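Local coordinates for protein 2,3-bisphosphoglycerate-independent phosphoglycerate mutase (Pyrococcus horikoshii, PDB 2ZKT) that probably interconverts 2-phosphoglycerate and 3-phosphoglycerate in glycolysis, as a metal-binding phosphoglycerate mutase that needs no 2,3-bisphosphoglycerate, at residues 7-12 / 398-403; 59-64 / 77-82; 66-71 / 262-267; 241-246 / 406-411. All coordinates share one frame; numbering follows the deposited sequence.

Contacts 1 and 3 are buried and apolar, contact 2 is partly buried beside a zinc site, and contact 4 lies at the surface. Contacts 1 and 3 both reach the large mixed sheet, one at strand 6-12 and the other near its outermost strand 265-267, and they meet where Leu-9 packs on Ile-67. Helix 60-67 serves contacts 2 and 3: its first turn carries a zinc ligand and its last turn leads into an aromatic cluster. Contact 4 follows helix 396-403 of contact 1 into the C-terminal tail, with Trp-242 packed on Met-401. Its salt bridge and bridging water contrast with the methionine and ring packing of the interior.

Contact 1 (7-12 / 398-403); sequences GLLIIL and PIMMDL
Met-400 lays its terminal methyl against the strand 7-12, over the peptide that joins Leu-8 to Leu-9. CE lies 3.7 Å from Leu-8 O and 3.9 Å from Leu-9 N, so the methyl rests on backbone as much as on side chain. Leu-9 adds its CB, 4.0 Å from Met-400 CE, while SD stands slightly farther from the same carbon. The methionine leaves the helix straight through chi2 (178°) and then bends at chi3 (88°), which turns CE aside from the line of the chain and along the strand toward Gly-7. There CE comes within 4.4 Å of Gly-7 CA. No hydrogen bond spans the contact; the strand's backbone is instead paired with its neighbours, Gly-7 and Leu-9 with Val-297 and Leu-8 with Val-340 and Ala-342. Phe-296 and Ala-342 also touch both Leu-9 and Met-400, so that the methionine packs on the two flanking strands as well. The short segments run nearly antiparallel, at 153°, with their axes 9.5 Å apart. Such packing of a helix on one face of a central, largely parallel sheet is characteristic of the alpha/beta metalloenzyme fold of the alkaline phosphatase superfamily.

Contact 2 (59-64 / 77-82); sequences GSDTAH and RGRGFF. With ZN (zinc ion), chain G.
Asp-61 OD1 receives Thr-62 N at 2.7 Å, from above the carboxylate plane, and this bond steadies the side chain that makes the contact. A chi1 of 51° sets Asp-61 CG between the backbone N and the carbonyl carbon. OD2 lies 3.3 Å from Arg-79 CB; the two side chains cross at about a right angle, so the carboxylate meets the aliphatic start of the arginine and not its guanidinium. Both polar ends find their main partners outside the two segments: Asp-61 OD2 bonds Tyr-76 OH, and Arg-79 NE forms a salt bridge with Glu-83. Asp-61 CB also approaches Phe-82 CD2, 4.0 Å away and oblique to the ring. Within the helix, Ser-60 O accepts from His-64 N and His-64 ND1, which reach it from opposite faces of its carbonyl plane. The bond from ND1 to Ser-60 O is 2.9 Å, close to the imidazole plane, and fixes the rotation of the ring. Just before it, Gly-59, at the N-cap position, offers its O to Ala-63 N and Thr-62 OG1. Ser-60 OG binds zinc at 2.6 Å, a long bond, together with Asp-13, Asp-346 and His-347. A serine in the first turn of a helix, bound to a metal, is characteristic of the active site of the alkaline phosphatase superfamily.

Contact 3 (66-71 / 262-267); sequences SIFGYD and VGFDVY
Tyr-70 projects from CB toward Val-262, and its ring atoms engage the valine one after another. CD2 begins the contact 4.1 Å from Val-262 CG1. CE2 closes on the same methyl, at 3.5 Å from Val-262 CG1, and also approaches the branching CB. CZ still touches that methyl before OH passes Val-262 CB at 3.9 Å and finds its hydrogen bond in Met-236 O. The two side chains slide past each other in opposite directions, and the methyl meets the ring obliquely. Val-262 uses its other branch on Phe-68: CG2, set between the backbone N and the carbonyl carbon by a CG1 that lies anti to the latter (chi1 -58°), sits over one face of that ring, 4.2 Å from Phe-68 CD2. The valine thus parts its two methyls between two aromatic rings. Phe-68 continues the chain of contacts with Phe-264, CD1 lying 3.9 Å from Phe-264 CE1. Their planes are inclined by 38° and their centroids are 5.0 Å apart, an oblique pairing. Phe-298 meets Phe-68 edge-to-face, and Phe-238 meets the ring of Phe-264. On both sides the helix has just ended in a Schellman motif, with Gly-69 and Gly-263 at positive phi, and each turn places an aromatic residue directly after its glycine. No polar pair crosses here, so between these two segments the contact rests on dispersion and burial of apolar surface, while the buried phenol is satisfied by the backbone of a neighbouring loop.

Contact 4 (241-246 / 406-411); sequences QWKVKA and RSEKFG
Staggered, extended torsions carry the charges of Lys-243 and Glu-408 to each other: beyond CG the lysine is straight to NZ (chi4 178°), and the glutamate is likewise extended through chi2 (178°). The two chains cross at about a right angle. NZ donates to Glu-408 OE2 at 3.1 Å, a salt bridge in which the ammonium stands above the carboxylate plane, with OE1 farther off at 3.6 Å from NZ. Both residues are exposed, so solvent probably weakens the pair. Lys-243 owes its position to the backbone: its positive phi makes it the C-prime residue of the Schellman motif that ends helix 238-242. The chain that turns there gives Val-244 its contact with Arg-406, CG1 lying 3.8 Å from Arg-406 CD and meeting the guanidinium obliquely. A water sits in the guanidinium plane at its edge, accepting from Arg-406 NH1 and donating to Lys-243 O, each at 2.8 Å, and so bridges the two segments. Arg-406 NE bonds to Arg-5 O, which further holds the group. Trp-242 presents an edge to Arg-406 O, 4.3 Å from its CE3, while Gln-241 CG lies over one indole face and Pro-398 and Met-401 of helix 396-403 pack against the ring.

Contact 1 (7-12 / 398-403)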
loop_
_atom_site.group_PDB
_atom_site.type_symbol
_atom_site.label_atom_id
_atom_site.label_comp_id
_atom_site.label_asym_id
_atom_site.label_seq_id
_atom_site.Cartn_x
_atom_site.Cartn_y
_atom_site.Cartn_z
ATOM N N GLY B 7 -24.005 -11.712 4.308
ATOM C CA GLY B 7 -23.051 -11.501 3.236
ATOM C C GLY B 7 -22.600 -10.056 3.125
ATOM O O GLY B 7 -23.373 -9.132 3.389
ATOM N N LEU B 8 -21.340 -9.859 2.738
ATOM C CA LEU B 8 -20.804 -8.516 2.555
ATOM C C LEU B 8 -19.945 -8.477 1.282
ATOM O O LEU B 8 -18.794 -8.928 1.266
ATOM C CB LEU B 8 -19.978 -8.082 3.780
ATOM C CG LEU B 8 -19.357 -6.680 3.730
ATOM C CD1 LEU B 8 -20.378 -5.632 3.289
ATOM C CD2 LEU B 8 -18.817 -6.361 5.100
ATOM N N LEU B 9 -20.528 -7.943 0.214
ATOM C CA LEU B 9 -19.842 -7.854 -1.053
ATOM C C LEU B 9 -19.327 -6.428 -1.264
ATOM O O LEU B 9 -20.110 -5.469 -1.373
ATOM C CB LEU B 9 -20.792 -8.257 -2.189
ATOM C CG LEU B 9 -20.229 -8.131 -3.613
ATOM C CD1 LEU B 9 -18.892 -8.851 -3.697
ATOM C CD2 LEU B 9 -21.226 -8.700 -4.621
ATOM N N ILE B 10 -18.001 -6.303 -1.336
ATOM C CA ILE B 10 -17.354 -5.007 -1.509
ATOM C C ILE B 10 -16.737 -4.824 -2.899
ATOM O O ILE B 10 -15.900 -5.623 -3.339
ATOM C CB ILE B 10 -16.286 -4.832 -0.402
ATOM C CG1 ILE B 10 -16.996 -4.837 0.966
ATOM C CG2 ILE B 10 -15.481 -3.546 -0.605
ATOM C CD1 ILE B 10 -16.063 -4.661 2.135
ATOM N N ILE B 11 -17.174 -3.774 -3.598
ATOM C CA ILE B 11 -16.659 -3.479 -4.928
ATOM C C ILE B 11 -15.814 -2.202 -4.979
ATOM O O ILE B 11 -16.278 -1.097 -4.629
ATOM C CB ILE B 11 -17.802 -3.331 -5.967
ATOM C CG1 ILE B 11 -18.521 -4.682 -6.156
ATOM C CG2 ILE B 11 -17.242 -2.822 -7.295
ATOM C CD1 ILE B 11 -17.612 -5.804 -6.645
ATOM N N LEU B 12 -14.565 -2.368 -5.413
ATOM C CA LEU B 12 -13.648 -1.250 -5.562
ATOM C C LEU B 12 -13.590 -1.009 -7.072
ATOM O O LEU B 12 -12.787 -1.611 -7.782
ATOM C CB LEU B 12 -12.269 -1.620 -5.009
ATOM C CG LEU B 12 -12.303 -2.154 -3.568
ATOM C CD1 LEU B 12 -10.883 -2.234 -3.057
ATOM C CD2 LEU B 12 -13.136 -1.242 -2.671
ATOM N N PRO B 398 -23.533 -16.669 -6.154
ATOM C CA PRO B 398 -23.881 -18.070 -5.854
ATOM C C PRO B 398 -22.885 -18.703 -4.880
ATOM O O PRO B 398 -23.274 -19.414 -3.943
ATOM C CB PRO B 398 -23.846 -18.738 -7.228
ATOM C CG PRO B 398 -24.342 -17.641 -8.136
ATOM C CD PRO B 398 -23.566 -16.423 -7.617
ATOM N N ILE B 399 -21.592 -18.452 -5.106
ATOM C CA ILE B 399 -20.578 -19.011 -4.211
ATOM C C ILE B 399 -20.707 -18.375 -2.810
ATOM O O ILE B 399 -20.493 -19.044 -1.792
ATOM C CB ILE B 399 -19.148 -18.779 -4.785
ATOM C CG1 ILE B 399 -18.924 -19.712 -5.982
ATOM C CG2 ILE B 399 -18.087 -19.006 -3.714
ATOM C CD1 ILE B 399 -17.630 -19.409 -6.751
ATOM N N MET B 400 -21.050 -17.084 -2.759
ATOM C CA MET B 400 -21.211 -16.418 -1.464
ATOM C C MET B 400 -22.434 -16.991 -0.777
ATOM O O MET B 400 -22.397 -17.300 0.415
ATOM C CB MET B 400 -21.414 -14.909 -1.620
ATOM C CG MET B 400 -20.160 -14.134 -1.854
ATOM S SD MET B 400 -20.516 -12.397 -2.085
ATOM C CE MET B 400 -20.491 -11.814 -0.376
ATOM N N MET B 401 -23.518 -17.133 -1.539
ATOM C CA MET B 401 -24.765 -17.657 -0.992
ATOM C C MET B 401 -24.583 -19.072 -0.469
ATOM O O MET B 401 -25.180 -19.443 0.543
ATOM C CB MET B 401 -25.883 -17.605 -2.047
ATOM C CG MET B 401 -26.437 -16.190 -2.298
ATOM S SD MET B 401 -27.269 -15.482 -0.842
ATOM C CE MET B 401 -27.304 -13.717 -1.254
ATOM N N ASP B 402 -23.737 -19.853 -1.142
ATOM C CA ASP B 402 -23.490 -21.227 -0.707
ATOM C C ASP B 402 -22.685 -21.242 0.600
ATOM O O ASP B 402 -22.940 -22.029 1.506
ATOM C CB ASP B 402 -22.750 -21.992 -1.819
ATOM C CG ASP B 402 -22.605 -23.473 -1.449
ATOM O OD1 ASP B 402 -23.626 -24.113 -1.188
ATOM O OD2 ASP B 402 -21.487 -23.984 -1.459
ATOM N N LEU B 403 -21.665 -20.349 0.674
ATOM C CA LEU B 403 -20.893 -20.264 1.910
ATOM C C LEU B 403 -21.773 -19.771 3.069
ATOM O O LEU B 403 -21.534 -20.041 4.242
ATOM C CB LEU B 403 -19.745 -19.270 1.713
ATOM C CG LEU B 403 -18.605 -19.818 0.833
ATOM C CD1 LEU B 403 -17.710 -18.697 0.304
ATOM C CD2 LEU B 403 -17.674 -20.783 1.581
#

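Contact 2 (59-64 / 77-82)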
loop_
_atom_site.group_PDB
_atom_site.type_symbol
_atom_site.label_atom_id
_atom_site.label_comp_id
_atom_site.label_asym_id
_atom_site.label_seq_id
_atom_site.Cartn_x
_atom_site.Cartn_y
_atom_site.Cartn_z
ATOM N N GLY B 59 -19.092 -2.314 -19.416
ATOM C CA GLY B 59 -19.459 -0.976 -18.974
ATOM C C GLY B 59 -19.811 -1.149 -17.501
ATOM O O GLY B 59 -20.031 -2.278 -17.046
ATOM N N SER B 60 -19.873 -0.057 -16.742
ATOM C CA SER B 60 -20.178 -0.161 -15.314
ATOM C C SER B 60 -21.526 -0.838 -15.008
ATOM O O SER B 60 -21.640 -1.590 -14.040
ATOM C CB SER B 60 -20.145 1.231 -14.668
ATOM O OG SER B 60 -19.727 1.156 -13.313
ATOM N N ASP B 61 -22.544 -0.569 -15.831
ATOM C CA ASP B 61 -23.877 -1.147 -15.613
ATOM C C ASP B 61 -23.932 -2.664 -15.856
ATOM O O ASP B 61 -24.432 -3.413 -15.005
ATOM C CB ASP B 61 -24.921 -0.414 -16.483
ATOM C CG ASP B 61 -24.506 -0.309 -17.948
ATOM O OD1 ASP B 61 -23.361 -0.701 -18.284
ATOM O OD2 ASP B 61 -25.327 0.175 -18.767
ATOM N N THR B 62 -23.416 -3.113 -17.003
ATOM C CA THR B 62 -23.398 -4.542 -17.343
ATOM C C THR B 62 -22.492 -5.353 -16.380
ATOM O O THR B 62 -22.754 -6.530 -16.099
ATOM C CB THR B 62 -22.896 -4.768 -18.807
ATOM O OG1 THR B 62 -21.564 -4.236 -18.956
ATOM C CG2 THR B 62 -23.839 -4.081 -19.815
ATOM N N ALA B 63 -21.428 -4.715 -15.877
ATOM C CA ALA B 63 -20.506 -5.378 -14.953
ATOM C C ALA B 63 -21.200 -5.652 -13.624
ATOM O O ALA B 63 -20.960 -6.687 -12.988
ATOM C CB ALA B 63 -19.250 -4.508 -14.717
ATOM N N HIS B 64 -22.063 -4.722 -13.205
ATOM C CA HIS B 64 -22.758 -4.879 -11.929
ATOM C C HIS B 64 -23.939 -5.863 -12.017
ATOM O O HIS B 64 -24.302 -6.520 -11.050
ATOM C CB HIS B 64 -23.230 -3.501 -11.438
ATOM C CG HIS B 64 -22.134 -2.820 -10.649
ATOM N ND1 HIS B 64 -21.310 -1.867 -11.160
ATOM C CD2 HIS B 64 -21.782 -3.024 -9.303
ATOM C CE1 HIS B 64 -20.495 -1.498 -10.143
ATOM N NE2 HIS B 64 -20.759 -2.176 -9.019
ATOM N N ARG B 77 -30.646 -4.499 -21.070
ATOM C CA ARG B 77 -31.525 -3.879 -22.047
ATOM C C ARG B 77 -31.231 -2.376 -22.137
ATOM O O ARG B 77 -32.142 -1.561 -22.315
ATOM C CB ARG B 77 -33.000 -4.135 -21.673
ATOM C CG ARG B 77 -33.481 -5.587 -21.899
ATOM C CD ARG B 77 -33.583 -5.908 -23.382
ATOM N NE ARG B 77 -34.170 -7.226 -23.649
ATOM C CZ ARG B 77 -33.554 -8.396 -23.446
ATOM N NH1 ARG B 77 -32.312 -8.440 -22.959
ATOM N NH2 ARG B 77 -34.184 -9.534 -23.741
ATOM N N GLY B 78 -29.949 -2.015 -22.007
ATOM C CA GLY B 78 -29.561 -0.614 -22.096
ATOM C C GLY B 78 -29.194 0.025 -20.765
ATOM O O GLY B 78 -29.411 -0.564 -19.703
ATOM N N ARG B 79 -28.658 1.248 -20.831
ATOM C CA ARG B 79 -28.226 1.995 -19.641
ATOM C C ARG B 79 -29.239 2.982 -19.036
ATOM O O ARG B 79 -29.425 3.029 -17.811
ATOM C CB ARG B 79 -26.936 2.762 -19.967
ATOM C CG ARG B 79 -26.495 3.709 -18.858
ATOM C CD ARG B 79 -25.131 4.355 -19.145
ATOM N NE ARG B 79 -24.708 5.208 -18.027
ATOM C CZ ARG B 79 -23.517 5.804 -17.934
ATOM N NH1 ARG B 79 -22.611 5.646 -18.896
ATOM N NH2 ARG B 79 -23.238 6.566 -16.877
ATOM N N GLY B 80 -29.864 3.782 -19.905
ATOM C CA GLY B 80 -30.825 4.795 -19.471
ATOM C C GLY B 80 -31.675 4.518 -18.235
ATOM O O GLY B 80 -31.672 5.310 -17.279
ATOM N N PHE B 81 -32.408 3.402 -18.252
ATOM C CA PHE B 81 -33.280 3.045 -17.133
ATOM C C PHE B 81 -32.574 3.018 -15.774
ATOM O O PHE B 81 -33.150 3.435 -14.759
ATOM C CB PHE B 81 -33.937 1.678 -17.387
ATOM C CG PHE B 81 -35.181 1.435 -16.566
ATOM C CD1 PHE B 81 -35.087 0.975 -15.252
ATOM C CD2 PHE B 81 -36.451 1.655 -17.118
ATOM C CE1 PHE B 81 -36.239 0.736 -14.492
ATOM C CE2 PHE B 81 -37.616 1.418 -16.370
ATOM C CZ PHE B 81 -37.508 0.958 -15.054
ATOM N N PHE B 82 -31.334 2.513 -15.750
ATOM C CA PHE B 82 -30.563 2.441 -14.502
ATOM C C PHE B 82 -30.221 3.861 -14.021
ATOM O O PHE B 82 -30.297 4.164 -12.823
ATOM C CB PHE B 82 -29.252 1.653 -14.709
ATOM C CG PHE B 82 -29.448 0.209 -15.113
ATOM C CD1 PHE B 82 -30.176 -0.666 -14.304
ATOM C CD2 PHE B 82 -28.877 -0.281 -16.293
ATOM C CE1 PHE B 82 -30.332 -2.006 -14.658
ATOM C CE2 PHE B 82 -29.025 -1.621 -16.656
ATOM C CZ PHE B 82 -29.757 -2.486 -15.836
HETATM ZN ZN ZN G . -17.244 0.704 -12.764
#

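Contact 3 (66-71 / 262-267)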
loop_
_atom_site.group_PDB
_atom_site.type_symbol
_atom_site.label_atom_id
_atom_site.label_comp_id
_atom_site.label_asym_id
_atom_site.label_seq_id
_atom_site.Cartn_x
_atom_site.Cartn_y
_atom_site.Cartn_z
ATOM N N SER B 66 -23.740 -8.424 -13.689
ATOM C CA SER B 66 -22.965 -9.654 -13.569
ATOM C C SER B 66 -22.583 -9.937 -12.109
ATOM O O SER B 66 -22.794 -11.028 -11.591
ATOM C CB SER B 66 -21.704 -9.505 -14.435
ATOM O OG SER B 66 -20.940 -10.709 -14.393
ATOM N N ILE B 67 -22.021 -8.934 -11.435
ATOM C CA ILE B 67 -21.617 -9.053 -10.037
ATOM C C ILE B 67 -22.802 -9.450 -9.143
ATOM O O ILE B 67 -22.622 -10.195 -8.175
ATOM C CB ILE B 67 -21.026 -7.715 -9.525
ATOM C CG1 ILE B 67 -19.719 -7.395 -10.276
ATOM C CG2 ILE B 67 -20.803 -7.770 -8.022
ATOM C CD1 ILE B 67 -18.584 -8.398 -10.069
ATOM N N PHE B 68 -24.006 -8.959 -9.460
ATOM C CA PHE B 68 -25.185 -9.294 -8.648
ATOM C C PHE B 68 -25.714 -10.708 -8.908
ATOM O O PHE B 68 -26.659 -11.150 -8.242
ATOM C CB PHE B 68 -26.316 -8.267 -8.860
ATOM C CG PHE B 68 -26.014 -6.909 -8.282
ATOM C CD1 PHE B 68 -25.569 -6.782 -6.964
ATOM C CD2 PHE B 68 -26.155 -5.757 -9.060
ATOM C CE1 PHE B 68 -25.263 -5.514 -6.424
ATOM C CE2 PHE B 68 -25.858 -4.494 -8.549
ATOM C CZ PHE B 68 -25.407 -4.365 -7.224
ATOM N N GLY B 69 -25.111 -11.404 -9.881
ATOM C CA GLY B 69 -25.504 -12.777 -10.188
ATOM C C GLY B 69 -26.269 -13.025 -11.481
ATOM O O GLY B 69 -26.778 -14.128 -11.708
ATOM N N TYR B 70 -26.354 -12.018 -12.345
ATOM C CA TYR B 70 -27.095 -12.174 -13.596
ATOM C C TYR B 70 -26.173 -12.287 -14.804
ATOM O O TYR B 70 -24.997 -11.909 -14.748
ATOM C CB TYR B 70 -28.036 -10.970 -13.798
ATOM C CG TYR B 70 -29.059 -10.801 -12.688
ATOM C CD1 TYR B 70 -30.221 -11.595 -12.645
ATOM C CD2 TYR B 70 -28.839 -9.896 -11.651
ATOM C CE1 TYR B 70 -31.132 -11.486 -11.596
ATOM C CE2 TYR B 70 -29.741 -9.780 -10.590
ATOM C CZ TYR B 70 -30.884 -10.575 -10.566
ATOM O OH TYR B 70 -31.776 -10.446 -9.519
ATOM N N ASP B 71 -26.724 -12.812 -15.896
ATOM C CA ASP B 71 -25.983 -12.938 -17.149
ATOM C C ASP B 71 -26.243 -11.627 -17.905
ATOM O O ASP B 71 -27.362 -11.373 -18.367
ATOM C CB ASP B 71 -26.498 -14.139 -17.963
ATOM C CG ASP B 71 -25.809 -14.274 -19.316
ATOM O OD1 ASP B 71 -26.079 -13.441 -20.216
ATOM O OD2 ASP B 71 -24.992 -15.209 -19.477
ATOM N N VAL B 262 -32.614 -4.486 -9.394
ATOM C CA VAL B 262 -32.652 -5.892 -8.985
ATOM C C VAL B 262 -33.235 -6.123 -7.586
ATOM O O VAL B 262 -33.310 -7.266 -7.116
ATOM C CB VAL B 262 -31.253 -6.576 -9.114
ATOM C CG1 VAL B 262 -30.768 -6.460 -10.558
ATOM C CG2 VAL B 262 -30.244 -5.945 -8.152
ATOM N N GLY B 263 -33.647 -5.037 -6.925
ATOM C CA GLY B 263 -34.291 -5.183 -5.623
ATOM C C GLY B 263 -33.594 -4.774 -4.337
ATOM O O GLY B 263 -34.077 -5.106 -3.251
ATOM N N PHE B 264 -32.471 -4.065 -4.429
ATOM C CA PHE B 264 -31.769 -3.643 -3.213
ATOM C C PHE B 264 -32.363 -2.363 -2.620
ATOM O O PHE B 264 -32.979 -1.562 -3.337
ATOM C CB PHE B 264 -30.281 -3.397 -3.520
ATOM C CG PHE B 264 -29.464 -4.653 -3.620
ATOM C CD1 PHE B 264 -29.560 -5.479 -4.742
ATOM C CD2 PHE B 264 -28.594 -5.017 -2.588
ATOM C CE1 PHE B 264 -28.795 -6.646 -4.834
ATOM C CE2 PHE B 264 -27.828 -6.184 -2.672
ATOM C CZ PHE B 264 -27.927 -6.998 -3.792
ATOM N N ASP B 265 -32.191 -2.185 -1.305
ATOM C CA ASP B 265 -32.647 -0.966 -0.629
ATOM C C ASP B 265 -31.380 -0.103 -0.580
ATOM O O ASP B 265 -30.544 -0.265 0.307
ATOM C CB ASP B 265 -33.130 -1.257 0.806
ATOM C CG ASP B 265 -34.477 -1.967 0.843
ATOM O OD1 ASP B 265 -35.257 -1.831 -0.126
ATOM O OD2 ASP B 265 -34.770 -2.650 1.852
ATOM N N VAL B 266 -31.236 0.813 -1.535
ATOM C CA VAL B 266 -30.034 1.637 -1.593
ATOM C C VAL B 266 -29.948 2.792 -0.591
ATOM O O VAL B 266 -30.918 3.516 -0.357
ATOM C CB VAL B 266 -29.824 2.175 -3.035
ATOM C CG1 VAL B 266 -28.595 3.079 -3.096
ATOM C CG2 VAL B 266 -29.651 0.993 -3.992
ATOM N N TYR B 267 -28.760 2.939 -0.001
ATOM C CA TYR B 267 -28.477 3.983 0.978
ATOM C C TYR B 267 -27.255 4.771 0.531
ATOM O O TYR B 267 -26.319 4.211 -0.049
ATOM C CB TYR B 267 -28.174 3.375 2.351
ATOM C CG TYR B 267 -29.347 2.664 2.985
ATOM C CD1 TYR B 267 -29.612 1.322 2.697
ATOM C CD2 TYR B 267 -30.193 3.328 3.879
ATOM C CE1 TYR B 267 -30.686 0.658 3.279
ATOM C CE2 TYR B 267 -31.281 2.669 4.472
ATOM C CZ TYR B 267 -31.520 1.332 4.169
ATOM O OH TYR B 267 -32.588 0.667 4.748
#

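Contact 4 (241-246 / 406-411)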
loop_
_atom_site.group_PDB
_atom_site.type_symbol
_atom_site.label_atom_id
_atom_site.label_comp_id
_atom_site.label_asym_id
_atom_site.label_seq_id
_atom_site.Cartn_x
_atom_site.Cartn_y
_atom_site.Cartn_z
ATOM N N GLN B 241 -35.047 -14.170 -5.340
ATOM C CA GLN B 241 -34.220 -15.247 -5.879
ATOM C C GLN B 241 -33.503 -16.009 -4.753
ATOM O O GLN B 241 -33.551 -17.240 -4.692
ATOM C CB GLN B 241 -33.202 -14.660 -6.865
ATOM C CG GLN B 241 -32.310 -15.679 -7.548
ATOM C CD GLN B 241 -31.343 -15.021 -8.531
ATOM O OE1 GLN B 241 -30.459 -15.682 -9.090
ATOM N NE2 GLN B 241 -31.508 -13.713 -8.749
ATOM N N TRP B 242 -32.870 -15.266 -3.848
ATOM C CA TRP B 242 -32.126 -15.866 -2.743
ATOM C C TRP B 242 -32.855 -15.825 -1.395
ATOM O O TRP B 242 -32.332 -16.317 -0.389
ATOM C CB TRP B 242 -30.753 -15.177 -2.615
ATOM C CG TRP B 242 -29.940 -15.224 -3.893
ATOM C CD1 TRP B 242 -29.778 -14.214 -4.810
ATOM C CD2 TRP B 242 -29.206 -16.353 -4.407
ATOM N NE1 TRP B 242 -28.992 -14.643 -5.859
ATOM C CE2 TRP B 242 -28.627 -15.951 -5.639
ATOM C CE3 TRP B 242 -28.983 -17.663 -3.945
ATOM C CZ2 TRP B 242 -27.833 -16.817 -6.421
ATOM C CZ3 TRP B 242 -28.193 -18.527 -4.719
ATOM C CH2 TRP B 242 -27.628 -18.095 -5.944
ATOM N N LYS B 243 -34.053 -15.234 -1.374
ATOM C CA LYS B 243 -34.860 -15.148 -0.144
ATOM C C LYS B 243 -34.092 -14.454 0.983
ATOM O O LYS B 243 -33.883 -15.020 2.064
ATOM C CB LYS B 243 -35.282 -16.550 0.310
ATOM C CG LYS B 243 -35.981 -17.355 -0.786
ATOM C CD LYS B 243 -36.259 -18.779 -0.330
ATOM C CE LYS B 243 -36.914 -19.594 -1.438
ATOM N NZ LYS B 243 -37.151 -21.004 -1.017
ATOM N N VAL B 244 -33.689 -13.214 0.721
ATOM C CA VAL B 244 -32.936 -12.433 1.689
ATOM C C VAL B 244 -33.346 -10.959 1.632
ATOM O O VAL B 244 -34.011 -10.512 0.675
ATOM C CB VAL B 244 -31.406 -12.491 1.382
ATOM C CG1 VAL B 244 -30.895 -13.932 1.450
ATOM C CG2 VAL B 244 -31.134 -11.882 -0.002
ATOM N N LYS B 245 -32.960 -10.217 2.676
ATOM C CA LYS B 245 -33.201 -8.777 2.714
ATOM C C LYS B 245 -31.841 -8.268 2.252
ATOM O O LYS B 245 -30.806 -8.679 2.804
ATOM C CB LYS B 245 -33.493 -8.280 4.142
ATOM C CG LYS B 245 -34.828 -8.756 4.703
ATOM C CD LYS B 245 -35.014 -8.309 6.151
ATOM C CE LYS B 245 -36.343 -8.809 6.711
ATOM N NZ LYS B 245 -36.544 -8.411 8.143
ATOM N N ALA B 246 -31.833 -7.408 1.233
ATOM C CA ALA B 246 -30.585 -6.890 0.693
ATOM C C ALA B 246 -30.517 -5.363 0.653
ATOM O O ALA B 246 -31.418 -4.704 0.122
ATOM C CB ALA B 246 -30.368 -7.465 -0.714
ATOM N N ARG B 406 -27.234 -20.506 2.146
ATOM C CA ARG B 406 -28.519 -20.033 1.653
ATOM C C ARG B 406 -28.801 -20.570 0.254
ATOM O O ARG B 406 -29.697 -20.085 -0.439
ATOM C CB ARG B 406 -28.544 -18.496 1.644
ATOM C CG ARG B 406 -28.530 -17.883 3.049
ATOM C CD ARG B 406 -28.453 -16.351 3.008
ATOM N NE ARG B 406 -28.287 -15.801 4.356
ATOM C CZ ARG B 406 -29.274 -15.659 5.240
ATOM N NH1 ARG B 406 -30.517 -16.007 4.919
ATOM N NH2 ARG B 406 -29.003 -15.209 6.463
ATOM N N SER B 407 -28.039 -21.587 -0.151
ATOM C CA SER B 407 -28.209 -22.203 -1.467
ATOM C C SER B 407 -29.139 -23.423 -1.439
ATOM O O SER B 407 -29.126 -24.223 -0.490
ATOM C CB SER B 407 -26.852 -22.637 -2.019
ATOM O OG SER B 407 -26.224 -23.547 -1.123
ATOM N N GLU B 408 -29.934 -23.567 -2.499
ATOM C CA GLU B 408 -30.856 -24.689 -2.625
ATOM C C GLU B 408 -30.347 -25.622 -3.723
ATOM O O GLU B 408 -29.938 -25.171 -4.798
ATOM C CB GLU B 408 -32.267 -24.184 -2.968
ATOM C CG GLU B 408 -32.934 -23.419 -1.832
ATOM C CD GLU B 408 -34.309 -22.893 -2.209
ATOM O OE1 GLU B 408 -34.395 -21.992 -3.078
ATOM O OE2 GLU B 408 -35.308 -23.385 -1.638
ATOM N N LYS B 409 -30.381 -26.923 -3.449
ATOM C CA LYS B 409 -29.901 -27.911 -4.405
ATOM C C LYS B 409 -30.797 -27.989 -5.640
ATOM O O LYS B 409 -31.937 -27.511 -5.641
ATOM C CB LYS B 409 -29.810 -29.293 -3.743
ATOM C CG LYS B 409 -31.132 -30.012 -3.637
ATOM C CD LYS B 409 -31.038 -31.236 -2.729
ATOM C CE LYS B 409 -30.848 -30.825 -1.269
ATOM N NZ LYS B 409 -30.906 -31.987 -0.334
ATOM N N PHE B 410 -30.248 -28.583 -6.699
ATOM C CA PHE B 410 -30.958 -28.773 -7.960
ATOM C C PHE B 410 -31.050 -30.281 -8.197
ATOM O O PHE B 410 -30.038 -30.944 -8.437
ATOM C CB PHE B 410 -30.182 -28.114 -9.110
ATOM C CG PHE B 410 -30.704 -28.476 -10.481
ATOM C CD1 PHE B 410 -31.890 -27.916 -10.966
ATOM C CD2 PHE B 410 -30.008 -29.378 -11.287
ATOM C CE1 PHE B 410 -32.372 -28.252 -12.239
ATOM C CE2 PHE B 410 -30.483 -29.719 -12.560
ATOM C CZ PHE B 410 -31.664 -29.158 -13.036
ATOM N N GLY B 411 -32.267 -30.820 -8.108
ATOM C CA GLY B 411 -32.463 -32.247 -8.319
ATOM C C GLY B 411 -32.621 -33.070 -7.045
ATOM O O GLY B 411 -32.666 -32.530 -5.932
HETATM O O HOH W 1 -31.958 -16.958 2.664
#